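Local atomic coordinates of Atu0111 protein (Agrobacterium tumefaciens, PDB entry 2FSQ), a protein that is of unknown function but belongs to the 2H clan, so it may have a fold related to phosphoesterases that carry paired His-x-Thr/Ser motifs. Residues R25-G28 with S32-G35; V46-E51 with A222-K227; P99-T104 with D112-Y117; T162-D165 with Y169-P172; Q54-I59 with T78-L83. All blocks are in the same frame, centred on the assembly; numbering follows the deposited sequence.

From the N terminus, interaction 1 closes a short loop within the segment leading to strand 42-48 and ends before any other contact opens. Interaction 2 then joins that strand to strand 222-226, closing a loop of 170 residues in which interactions 5, 3 and 4 are nested in series, with no crossing. Interaction 5 ties helix 54-67 to the turn before strand 84-92, interaction 3 folds the loop after that strand onto helix 111-121, and interaction 4 packs the chain just after helix 150-167 against its last turns. Interactions 3 and 4 touch through Tyr100 and His171, whereas interaction 5 lies on the opposite side of the chain's centre. Interaction 2 touches both 3 and 5.

Interaction 1 of 5, residues R25-G28 with S32-G35; sequences RHLG and SAEG
The type I beta turn from Ser32 to Gly35, which also holds an ST turn, is met on one side by the side chain of Leu27. Both segments belong to the loop that precedes strand 42-48, and three residues separate them. No hydrogen bond joins the two; this is a van der Waals contact of a methyl on a peptide, and it lies at the surface. With CG anti to the backbone N (chi1 175°), Leu27 sends CD1 across to the first peptide of the turn. This methyl sits over the flat face of the Ser32-Ala33 peptide, with Leu27 CD1 3.7 Å from Ser32 C and 3.6 Å from Ala33 N. Ala33 CB is a more distant neighbour, 4.3 Å from Leu27 CD1, so the leucine packs mainly on backbone. After Leu27 the chain bends at Gly28, which has a positive phi. Elsewhere in the segment the His26 ring meets that of Tyr185, the planes nearly perpendicular. The turn closes through its backbone, Gly35 N donating to Ser32 O at 2.9 Å, and Gly35 takes up positive phi as the chain leaves it. Ser32 points its CB away from Leu27. Ser32 OG accepts from Glu36 N, just past the turn, and from Glu34 N at 3.2 Å, the latter with a bent N-H...O angle of 139°.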
# COMPACT_ATOMS: atom_id res chain seq x y z
N ARG A 25 6.59 -14.20 -3.61
CA ARG A 25 6.69 -14.67 -2.24
C ARG A 25 5.37 -14.64 -1.46
O ARG A 25 5.20 -15.40 -0.49
CB ARG A 25 7.81 -13.95 -1.47
CG ARG A 25 7.51 -12.52 -1.03
CD ARG A 25 8.73 -11.90 -0.32
NE ARG A 25 8.84 -12.29 1.09
CZ ARG A 25 9.69 -13.18 1.59
NH1 ARG A 25 10.56 -13.82 0.81
NH2 ARG A 25 9.68 -13.45 2.89
N HIS A 26 4.44 -13.78 -1.88
CA HIS A 26 3.16 -13.68 -1.20
C HIS A 26 2.22 -14.83 -1.62
O HIS A 26 1.20 -15.05 -0.97
CB HIS A 26 2.46 -12.36 -1.53
CG HIS A 26 2.94 -11.17 -0.76
ND1 HIS A 26 3.02 -11.13 0.62
CD2 HIS A 26 3.25 -9.92 -1.20
CE1 HIS A 26 3.43 -9.93 0.99
NE2 HIS A 26 3.57 -9.18 -0.09
N LEU A 27 2.54 -15.55 -2.70
CA LEU A 27 1.63 -16.61 -3.18
C LEU A 27 1.50 -17.73 -2.15
O LEU A 27 2.51 -18.29 -1.71
CB LEU A 27 2.12 -17.16 -4.51
CG LEU A 27 1.35 -18.36 -5.07
CD1 LEU A 27 -0.10 -18.02 -5.44
CD2 LEU A 27 2.08 -19.01 -6.24
N GLY A 28 0.27 -18.05 -1.78
CA GLY A 28 0.01 -19.06 -0.77
C GLY A 28 -0.17 -18.51 0.65
O GLY A 28 -0.69 -19.21 1.52
N SER A 32 -4.32 -16.81 -2.93
CA SER A 32 -4.23 -18.08 -3.65
C SER A 32 -3.80 -17.91 -5.11
O SER A 32 -3.71 -16.78 -5.64
CB SER A 32 -5.61 -18.73 -3.62
OG SER A 32 -6.45 -18.06 -4.54
N ALA A 33 -3.56 -19.04 -5.78
CA ALA A 33 -3.20 -19.03 -7.20
C ALA A 33 -4.27 -18.43 -8.10
O ALA A 33 -3.97 -18.03 -9.24
CB ALA A 33 -2.86 -20.43 -7.68
N GLU A 34 -5.50 -18.40 -7.60
CA GLU A 34 -6.62 -17.83 -8.35
C GLU A 34 -6.85 -16.37 -7.97
O GLU A 34 -7.83 -15.75 -8.40
CB GLU A 34 -7.88 -18.67 -8.13
CG GLU A 34 -7.76 -20.12 -8.68
CD GLU A 34 -6.87 -21.04 -7.82
OE1 GLU A 34 -6.95 -20.94 -6.57
OE2 GLU A 34 -6.11 -21.89 -8.39
N GLY A 35 -5.92 -15.81 -7.18
CA GLY A 35 -5.99 -14.40 -6.81
C GLY A 35 -7.01 -14.04 -5.75
O GLY A 35 -7.43 -12.87 -5.68

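Interaction 2 of 5, residues V46-E51 with A222-K227; sequences VCHLVE and AFCEFK
Val46 N donates to Ala222 O at 2.9 Å, and Ala222 N returns the bond to Val46 O, also at 2.9 Å. Together they make Val46 and Ala222 an antiparallel hydrogen-bonded pair, with CA atoms 5.5 Å apart and both side chains on the same face of the sheet. After this single bridge the strands diverge: the short axes of 46-48 and 222-226 lie at 92° to each other. Side chains bridge the widening angle. Cys224 SG, placed beside its backbone N and anti to the carbonyl carbon (chi1 -61°), reaches back to touch Val46 CG2 at 3.9 Å. The same sulfur lies at the edge of the His48 imidazole, near the ring plane, with Cys224 SG 4.2 Å from His48 CE1. All four touching residues are buried, and Glu234 of strand 233-237 packs against His48, Ala222 and Cys224. The backbone of Cys47 bonds to Met85 on the neighbouring strand, while His48 bonds to Arg219. Val46 also touches His84 and Thr86, linking this face to the His84-Met85-Thr86 sequence. Strands 42-48 and 222-226 are the inner pair of a four-stranded antiparallel sheet, ordered 84-92, 42-48, 222-226, 233-237, and a His-x-Thr sequence on one of its strands is consistent with a 2H-type fold.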
# COMPACT_ATOMS: atom_id res chain seq x y z
N VAL A 46 -3.07 3.78 7.78
CA VAL A 46 -3.28 4.05 6.36
C VAL A 46 -4.18 5.26 6.16
O VAL A 46 -4.89 5.65 7.08
CB VAL A 46 -3.94 2.83 5.62
CG1 VAL A 46 -3.24 1.55 5.95
CG2 VAL A 46 -5.43 2.72 5.91
N CYS A 47 -4.14 5.81 4.95
CA CYS A 47 -5.09 6.83 4.48
C CYS A 47 -5.95 6.22 3.39
O CYS A 47 -5.45 5.90 2.31
CB CYS A 47 -4.35 8.02 3.88
SG CYS A 47 -3.34 8.96 5.05
N HIS A 48 -7.25 6.04 3.66
CA HIS A 48 -8.15 5.56 2.62
C HIS A 48 -8.44 6.70 1.62
O HIS A 48 -8.21 7.87 1.93
CB HIS A 48 -9.48 5.10 3.21
CG HIS A 48 -9.45 3.73 3.81
ND1 HIS A 48 -9.15 3.52 5.14
CD2 HIS A 48 -9.71 2.51 3.29
CE1 HIS A 48 -9.22 2.22 5.40
NE2 HIS A 48 -9.56 1.59 4.30
N LEU A 49 -8.93 6.35 0.44
CA LEU A 49 -9.51 7.37 -0.46
C LEU A 49 -10.84 7.86 0.11
O LEU A 49 -11.43 7.24 1.00
CB LEU A 49 -9.71 6.79 -1.86
CG LEU A 49 -8.47 6.22 -2.54
CD1 LEU A 49 -8.79 5.71 -3.92
CD2 LEU A 49 -7.34 7.26 -2.61
N VAL A 50 -11.28 9.01 -0.38
CA VAL A 50 -12.59 9.54 -0.04
C VAL A 50 -13.63 8.99 -1.04
O VAL A 50 -13.56 9.26 -2.24
CB VAL A 50 -12.57 11.08 -0.03
CG1 VAL A 50 -13.97 11.63 0.22
CG2 VAL A 50 -11.59 11.60 1.02
N GLU A 51 -14.56 8.17 -0.55
CA GLU A 51 -15.53 7.51 -1.42
C GLU A 51 -16.34 8.56 -2.17
O GLU A 51 -16.78 9.55 -1.58
CB GLU A 51 -16.46 6.53 -0.65
CG GLU A 51 -17.37 5.67 -1.56
CD GLU A 51 -17.98 4.46 -0.86
OE1 GLU A 51 -19.20 4.48 -0.62
OE2 GLU A 51 -17.25 3.49 -0.56
N ALA A 222 -5.16 6.88 9.73
CA ALA A 222 -5.91 6.16 10.73
C ALA A 222 -5.23 4.84 11.05
O ALA A 222 -4.80 4.13 10.14
CB ALA A 222 -7.35 5.91 10.24
N PHE A 223 -5.20 4.51 12.34
CA PHE A 223 -4.75 3.19 12.78
C PHE A 223 -5.91 2.21 12.56
O PHE A 223 -7.04 2.46 13.03
CB PHE A 223 -4.31 3.23 14.25
CG PHE A 223 -3.92 1.89 14.81
CD1 PHE A 223 -2.85 1.18 14.26
CD2 PHE A 223 -4.61 1.33 15.87
CE1 PHE A 223 -2.48 -0.05 14.76
CE2 PHE A 223 -4.24 0.10 16.38
CZ PHE A 223 -3.17 -0.59 15.83
N CYS A 224 -5.63 1.12 11.84
CA CYS A 224 -6.65 0.18 11.38
C CYS A 224 -6.25 -1.24 11.73
O CYS A 224 -5.06 -1.55 11.92
CB CYS A 224 -6.79 0.21 9.85
SG CYS A 224 -7.32 1.80 9.17
N GLU A 225 -7.25 -2.11 11.78
CA GLU A 225 -6.99 -3.55 11.80
C GLU A 225 -7.56 -4.22 10.55
O GLU A 225 -8.50 -3.69 9.93
CB GLU A 225 -7.55 -4.21 13.07
CG GLU A 225 -9.07 -4.20 13.10
CD GLU A 225 -9.66 -4.73 14.39
OE1 GLU A 225 -8.91 -5.02 15.35
OE2 GLU A 225 -10.91 -4.81 14.42
N PHE A 226 -7.02 -5.38 10.18
CA PHE A 226 -7.50 -6.10 9.02
C PHE A 226 -7.37 -7.60 9.22
O PHE A 226 -6.46 -8.04 9.94
CB PHE A 226 -6.75 -5.68 7.75
CG PHE A 226 -5.24 -5.84 7.85
CD1 PHE A 226 -4.63 -7.05 7.50
CD2 PHE A 226 -4.44 -4.78 8.27
CE1 PHE A 226 -3.23 -7.21 7.59
CE2 PHE A 226 -3.05 -4.92 8.37
CZ PHE A 226 -2.43 -6.12 8.01
N LYS A 227 -8.27 -8.36 8.60
CA LYS A 227 -8.17 -9.82 8.55
C LYS A 227 -7.35 -10.26 7.35
O LYS A 227 -6.64 -11.26 7.39
CB LYS A 227 -9.58 -10.45 8.47
CG LYS A 227 -9.58 -11.97 8.23
CD LYS A 227 -10.95 -12.62 8.46
CE LYS A 227 -10.80 -13.98 9.19
NZ LYS A 227 -12.11 -14.60 9.68

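Interaction 3 of 5, residues P99-T104 with D112-Y117; sequences PYWPQT and DAVTDY
The indole of Trp101 meets Val114 through the six-membered part of the ring, and the phenol of Tyr117 meets Thr104 through its hydroxyl. Val114 CG2 approaches the indole obliquely, 3.8 Å from Trp101 CZ2 and 4.1 Å from Trp101 CH2. The indole nitrogen, Trp101 NE1, points to the backbone and makes weak hydrogen bonds to Leu105 O and Pro106 O. A third ring, that of Tyr100, has Pro99 CG over one face, 4.2 Å above the plane and displaced toward the rim; the peptide bond before Pro99 is cis. Tyr100 looks away from the helix, taking part in a cation-pi contact with Arg95 and an edge-to-face contact with His171. Val114 and Tyr117, three residues apart, both direct their side chains to the loop. The tyrosine, with CG anti to its own N (chi1 167°), reaches Thr104 in the loop. There Thr104 OG1 and Tyr117 OH share a hydrogen bond of 3.0 Å, the two side chains crossing at about a right angle. Pro102 CB points toward the helix, and its side chain touches Tyr118. The inner part of the contact, Trp101 and Val114, is buried and rests on Val91 of strand 84-92, whereas Thr104 is exposed. On another side of the helix Thr115 packs on Phe223 and Glu225. This is a strand-to-helix connection, the loop after strand 84-92 folding back against one side of helix 111-121, which itself lies against the four-stranded sheet.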
# COMPACT_ATOMS: atom_id res chain seq x y z
N PRO A 99 13.00 -6.80 12.77
CA PRO A 99 12.56 -5.50 13.26
C PRO A 99 11.17 -5.11 12.78
O PRO A 99 10.89 -3.90 12.62
CB PRO A 99 13.60 -4.56 12.65
CG PRO A 99 13.83 -5.14 11.31
CD PRO A 99 13.75 -6.66 11.50
N TYR A 100 10.30 -6.09 12.56
CA TYR A 100 8.94 -5.84 12.08
C TYR A 100 7.92 -5.97 13.20
O TYR A 100 6.71 -6.07 12.96
CB TYR A 100 8.60 -6.80 10.93
CG TYR A 100 9.64 -6.84 9.85
CD1 TYR A 100 10.64 -7.82 9.86
CD2 TYR A 100 9.69 -5.86 8.87
CE1 TYR A 100 11.62 -7.85 8.87
CE2 TYR A 100 10.68 -5.86 7.90
CZ TYR A 100 11.65 -6.85 7.92
OH TYR A 100 12.61 -6.85 6.93
N TRP A 101 8.42 -5.98 14.43
CA TRP A 101 7.63 -6.27 15.63
C TRP A 101 8.27 -5.47 16.77
O TRP A 101 9.49 -5.28 16.76
CB TRP A 101 7.75 -7.76 15.93
CG TRP A 101 6.73 -8.32 16.85
CD1 TRP A 101 6.81 -8.45 18.22
CD2 TRP A 101 5.47 -8.89 16.47
NE1 TRP A 101 5.68 -9.05 18.70
CE2 TRP A 101 4.83 -9.33 17.66
CE3 TRP A 101 4.81 -9.09 15.25
CZ2 TRP A 101 3.57 -9.93 17.65
CZ3 TRP A 101 3.56 -9.69 15.25
CH2 TRP A 101 2.95 -10.10 16.44
N PRO A 102 7.47 -5.00 17.74
CA PRO A 102 8.09 -4.29 18.86
C PRO A 102 8.86 -5.25 19.76
O PRO A 102 8.30 -6.27 20.14
CB PRO A 102 6.89 -3.70 19.61
CG PRO A 102 5.75 -4.57 19.30
CD PRO A 102 6.00 -5.06 17.86
N GLN A 103 10.11 -4.94 20.09
CA GLN A 103 10.88 -5.85 20.94
C GLN A 103 10.27 -6.03 22.33
O GLN A 103 10.54 -7.03 22.98
CB GLN A 103 12.34 -5.42 21.06
CG GLN A 103 13.24 -6.52 21.67
CD GLN A 103 14.71 -6.27 21.46
OE1 GLN A 103 15.16 -5.13 21.33
NE2 GLN A 103 15.48 -7.34 21.46
N THR A 104 9.44 -5.09 22.77
CA THR A 104 8.81 -5.20 24.08
C THR A 104 7.71 -6.27 24.15
O THR A 104 7.27 -6.63 25.25
CB THR A 104 8.17 -3.88 24.49
OG1 THR A 104 7.21 -3.53 23.49
CG2 THR A 104 9.22 -2.80 24.58
N ASP A 112 -4.69 -9.40 18.04
CA ASP A 112 -5.63 -8.50 18.73
C ASP A 112 -5.05 -7.83 19.98
O ASP A 112 -5.40 -6.68 20.29
CB ASP A 112 -6.93 -9.23 19.09
CG ASP A 112 -7.86 -9.39 17.91
OD1 ASP A 112 -7.59 -8.84 16.80
OD2 ASP A 112 -8.90 -10.06 18.09
N ALA A 113 -4.19 -8.54 20.72
CA ALA A 113 -3.51 -7.94 21.86
C ALA A 113 -2.49 -6.88 21.45
O ALA A 113 -2.30 -5.89 22.14
CB ALA A 113 -2.88 -9.02 22.77
N VAL A 114 -1.84 -7.07 20.31
CA VAL A 114 -0.94 -6.03 19.82
C VAL A 114 -1.76 -4.77 19.44
O VAL A 114 -1.35 -3.64 19.75
CB VAL A 114 -0.08 -6.49 18.62
CG1 VAL A 114 0.91 -5.41 18.26
CG2 VAL A 114 0.67 -7.81 18.94
N THR A 115 -2.89 -4.98 18.79
CA THR A 115 -3.81 -3.90 18.43
C THR A 115 -4.23 -3.10 19.68
O THR A 115 -4.18 -1.87 19.67
CB THR A 115 -5.01 -4.44 17.64
OG1 THR A 115 -4.54 -5.04 16.42
CG2 THR A 115 -6.00 -3.32 17.32
N ASP A 116 -4.55 -3.80 20.77
CA ASP A 116 -4.90 -3.11 22.03
C ASP A 116 -3.74 -2.29 22.61
O ASP A 116 -3.94 -1.16 23.07
CB ASP A 116 -5.41 -4.10 23.09
CG ASP A 116 -6.67 -4.86 22.66
OD1 ASP A 116 -7.45 -4.38 21.80
OD2 ASP A 116 -6.91 -5.95 23.22
N TYR A 117 -2.53 -2.86 22.61
CA TYR A 117 -1.32 -2.18 23.09
C TYR A 117 -1.11 -0.88 22.33
O TYR A 117 -0.86 0.18 22.93
CB TYR A 117 -0.11 -3.14 23.02
CG TYR A 117 1.31 -2.57 23.20
CD1 TYR A 117 1.85 -2.35 24.47
CD2 TYR A 117 2.13 -2.37 22.09
CE1 TYR A 117 3.19 -1.88 24.62
CE2 TYR A 117 3.46 -1.92 22.23
CZ TYR A 117 3.99 -1.67 23.50
OH TYR A 117 5.31 -1.21 23.63

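Interaction 4 of 5, residues T162-D165 with Y169-P172; sequences TFAD and YRHP
Arg170 runs alongside Ala164, its CB starting at an angle to the helix. The first torsion, -77°, puts CG beside the backbone N and anti to the carbonyl carbon, where it meets the methyl of Ala164: Arg170 CG lies 3.6 Å from Ala164 CB. From CG the chain is extended, so Arg170 NE passes the same methyl, 3.8 Å from Ala164 CB, and the guanidinium lies obliquely to it. Arg170 NE donates to a water at 2.9 Å, and that water donates in turn to Asp165 OD1 at 3.3 Å. The carboxylate and the guanidinium do not touch directly, Asp165 OD1 staying 5.2 Å from Arg170 NH2. At the tip, NH2 makes a long, weak ion pair with Asp161 of helix 150-167, one turn before Asp165. Arg170 is deposited in two conformers, and this path holds for one of them. Ala164 belongs to the same helix, and the contact forms where the chain leaves the helix end and turns across it; the Arg170 side chain then reaches back beside the helix. The methyl of Ala164 also rests against the backbone of this crossing chain, Ala164 CB lying 3.6 Å from Tyr169 O, and touches Phe88 and His174. Tyr169 O is buried there with no hydrogen-bonding partner in the model. Tyr169 CB points away from the helix; its OH bonds to the backbone O of Gln89 on strand 84-92.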
# COMPACT_ATOMS: atom_id res chain seq x y z
N THR A 162 7.50 9.74 13.92
CA THR A 162 6.74 9.76 15.16
C THR A 162 6.06 8.40 15.36
O THR A 162 6.08 7.85 16.46
CB THR A 162 5.72 10.93 15.16
OG1 THR A 162 6.39 12.16 14.84
CG2 THR A 162 5.03 11.08 16.54
N PHE A 163 5.50 7.83 14.30
CA PHE A 163 4.93 6.49 14.42
C PHE A 163 5.94 5.45 14.84
O PHE A 163 5.59 4.54 15.60
CB PHE A 163 4.24 6.04 13.13
CG PHE A 163 2.86 6.63 12.93
CD1 PHE A 163 1.87 6.51 13.92
CD2 PHE A 163 2.54 7.26 11.75
CE1 PHE A 163 0.60 7.05 13.71
CE2 PHE A 163 1.29 7.79 11.53
CZ PHE A 163 0.31 7.70 12.51
N ALA A 164 7.18 5.57 14.37
CA ALA A 164 8.21 4.60 14.75
C ALA A 164 8.41 4.62 16.25
O ALA A 164 8.58 3.57 16.87
CB ALA A 164 9.52 4.89 14.02
N ASP A 165 8.36 5.80 16.86
CA ASP A 165 8.46 5.91 18.32
C ASP A 165 7.30 5.22 19.02
O ASP A 165 7.50 4.51 20.00
CB ASP A 165 8.53 7.38 18.74
CG ASP A 165 9.85 8.03 18.38
OD1 ASP A 165 10.85 7.31 18.17
OD2 ASP A 165 9.88 9.28 18.30
N TYR A 169 9.40 0.12 16.61
CA TYR A 169 10.31 -0.51 15.66
C TYR A 169 10.39 0.37 14.43
O TYR A 169 9.57 1.28 14.24
CB TYR A 169 9.85 -1.92 15.24
CG TYR A 169 8.46 -1.94 14.62
CD1 TYR A 169 8.25 -1.54 13.29
CD2 TYR A 169 7.36 -2.35 15.35
CE1 TYR A 169 6.98 -1.55 12.73
CE2 TYR A 169 6.10 -2.36 14.80
CZ TYR A 169 5.91 -1.97 13.49
OH TYR A 169 4.64 -1.99 12.98
N ARG A 170 11.41 0.09 13.62
CA ARG A 170 11.60 0.69 12.29
C ARG A 170 11.99 -0.44 11.34
O ARG A 170 12.81 -1.30 11.68
CB ARG A 170 12.73 1.73 12.29
CG ARG A 170 12.37 3.08 12.90
CD ARG A 170 13.60 3.99 13.05
NE ARG A 170 13.23 5.32 13.54
CZ ARG A 170 13.61 6.46 12.98
NH1 ARG A 170 14.40 6.47 11.91
NH2 ARG A 170 13.21 7.61 13.50
N HIS A 171 11.41 -0.43 10.14
CA HIS A 171 11.84 -1.39 9.10
C HIS A 171 13.15 -0.92 8.47
O HIS A 171 13.51 0.26 8.57
CB HIS A 171 10.77 -1.50 8.02
CG HIS A 171 9.49 -2.12 8.49
ND1 HIS A 171 8.46 -2.44 7.63
CD2 HIS A 171 9.07 -2.48 9.73
CE1 HIS A 171 7.47 -2.97 8.32
NE2 HIS A 171 7.81 -3.02 9.59
N PRO A 172 13.88 -1.84 7.82
CA PRO A 172 15.12 -1.45 7.12
C PRO A 172 14.97 -0.30 6.13
O PRO A 172 15.87 0.53 6.00
CB PRO A 172 15.55 -2.75 6.41
CG PRO A 172 15.04 -3.81 7.36
CD PRO A 172 13.68 -3.31 7.78
O HOH W 1 12.49 5.20 16.32

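Interaction 5 of 5, residues Q54-I59 with T78-L83; sequences QTESAI and TPVSSL
Ile59 and Leu83 make the buried half of this contact, while Glu56 and Val80 meet through a water in its more exposed half. On the inner side Ile59 CG2 lies 4.0 Å from Leu83 CD1, the two side chains lying side by side but pointing opposite ways. Ile59 is also lined by Leu49 and by Leu209 of helix 195-212. On the outer side Glu56 slants across Val80, and their direct contact is long, Glu56 OE2 lying 4.1 Å from Val80 CG1. Glu56 extends fully from an anti first torsion (chi1 -178°), which carries its carboxylate to the water. That water donates to Glu56 OE2 at 2.7 Å and to Val80 O, likewise at 2.7 Å, bridging the helix to the turn. The other oxygen, Glu56 OE1, accepts from Gly52 N just before the helix. Within the turn Pro79 O is gripped twice, by Ser82 N and by Ser82 OG; the hydroxyl lies on a lone pair of the carbonyl, Ser82 OG being 2.7 Å from Pro79 O. The contact sets the first turns of helix 54-67 on the 3-10 turn, 80-82, that leads into strand 84-92 of the four-stranded sheet, in an alpha/beta fold.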
# COMPACT_ATOMS: atom_id res chain seq x y z
N GLN A 54 -13.60 12.83 -6.80
CA GLN A 54 -13.06 12.78 -8.16
C GLN A 54 -11.72 12.02 -8.19
O GLN A 54 -11.38 11.38 -9.20
CB GLN A 54 -12.97 14.18 -8.77
CG GLN A 54 -14.37 14.85 -8.89
CD GLN A 54 -14.50 15.84 -10.05
OE1 GLN A 54 -15.60 16.36 -10.31
NE2 GLN A 54 -13.40 16.12 -10.74
N THR A 55 -10.98 12.07 -7.08
CA THR A 55 -9.74 11.29 -6.97
C THR A 55 -10.05 9.80 -7.07
O THR A 55 -9.41 9.06 -7.83
CB THR A 55 -9.00 11.57 -5.63
OG1 THR A 55 -8.42 12.88 -5.67
CG2 THR A 55 -7.86 10.60 -5.42
N GLU A 56 -11.05 9.36 -6.32
CA GLU A 56 -11.40 7.95 -6.34
C GLU A 56 -11.86 7.51 -7.74
O GLU A 56 -11.41 6.48 -8.25
CB GLU A 56 -12.45 7.62 -5.30
CG GLU A 56 -12.81 6.15 -5.27
CD GLU A 56 -14.03 5.87 -4.42
OE1 GLU A 56 -15.12 6.36 -4.77
OE2 GLU A 56 -13.91 5.12 -3.42
N SER A 57 -12.72 8.31 -8.37
CA SER A 57 -13.17 7.98 -9.72
C SER A 57 -12.03 7.89 -10.72
O SER A 57 -12.01 7.01 -11.59
CB SER A 57 -14.23 8.99 -10.19
OG SER A 57 -15.40 8.86 -9.39
N ALA A 58 -11.06 8.81 -10.61
CA ALA A 58 -9.90 8.78 -11.49
C ALA A 58 -9.10 7.47 -11.30
O ALA A 58 -8.69 6.82 -12.29
CB ALA A 58 -9.02 9.99 -11.24
N ILE A 59 -8.91 7.08 -10.04
CA ILE A 59 -8.11 5.90 -9.74
C ILE A 59 -8.85 4.64 -10.21
O ILE A 59 -8.22 3.71 -10.76
CB ILE A 59 -7.77 5.83 -8.24
CG1 ILE A 59 -6.76 6.95 -7.91
CG2 ILE A 59 -7.20 4.44 -7.88
CD1 ILE A 59 -6.51 7.16 -6.42
N THR A 78 -7.50 -5.79 -5.39
CA THR A 78 -8.16 -5.56 -4.11
C THR A 78 -9.47 -4.78 -4.36
O THR A 78 -9.63 -4.14 -5.40
CB THR A 78 -7.22 -4.74 -3.21
OG1 THR A 78 -6.85 -3.55 -3.92
CG2 THR A 78 -5.94 -5.54 -2.94
N PRO A 79 -10.40 -4.82 -3.40
CA PRO A 79 -11.67 -4.10 -3.60
C PRO A 79 -11.48 -2.59 -3.70
O PRO A 79 -10.60 -2.03 -3.05
CB PRO A 79 -12.49 -4.45 -2.34
CG PRO A 79 -11.87 -5.75 -1.87
CD PRO A 79 -10.40 -5.60 -2.15
N VAL A 80 -12.32 -1.93 -4.48
CA VAL A 80 -12.24 -0.48 -4.56
C VAL A 80 -12.35 0.16 -3.17
O VAL A 80 -11.61 1.11 -2.85
CB VAL A 80 -13.31 0.08 -5.52
CG1 VAL A 80 -13.40 1.60 -5.39
CG2 VAL A 80 -13.00 -0.36 -6.95
N SER A 81 -13.22 -0.37 -2.31
CA SER A 81 -13.41 0.24 -1.00
C SER A 81 -12.20 0.07 -0.05
O SER A 81 -12.18 0.67 1.02
CB SER A 81 -14.66 -0.28 -0.30
OG SER A 81 -14.54 -1.67 -0.05
N SER A 82 -11.25 -0.79 -0.44
CA SER A 82 -10.03 -1.02 0.35
C SER A 82 -8.88 -0.11 -0.02
O SER A 82 -7.86 -0.15 0.64
CB SER A 82 -9.53 -2.46 0.21
OG SER A 82 -8.93 -2.66 -1.06
N LEU A 83 -9.02 0.66 -1.10
CA LEU A 83 -7.88 1.43 -1.60
C LEU A 83 -7.36 2.41 -0.57
O LEU A 83 -8.13 3.13 0.08
CB LEU A 83 -8.23 2.15 -2.90
CG LEU A 83 -8.51 1.23 -4.10
CD1 LEU A 83 -9.04 2.01 -5.32
CD2 LEU A 83 -7.32 0.34 -4.49
O HOH W 2 -11.68 3.81 -2.63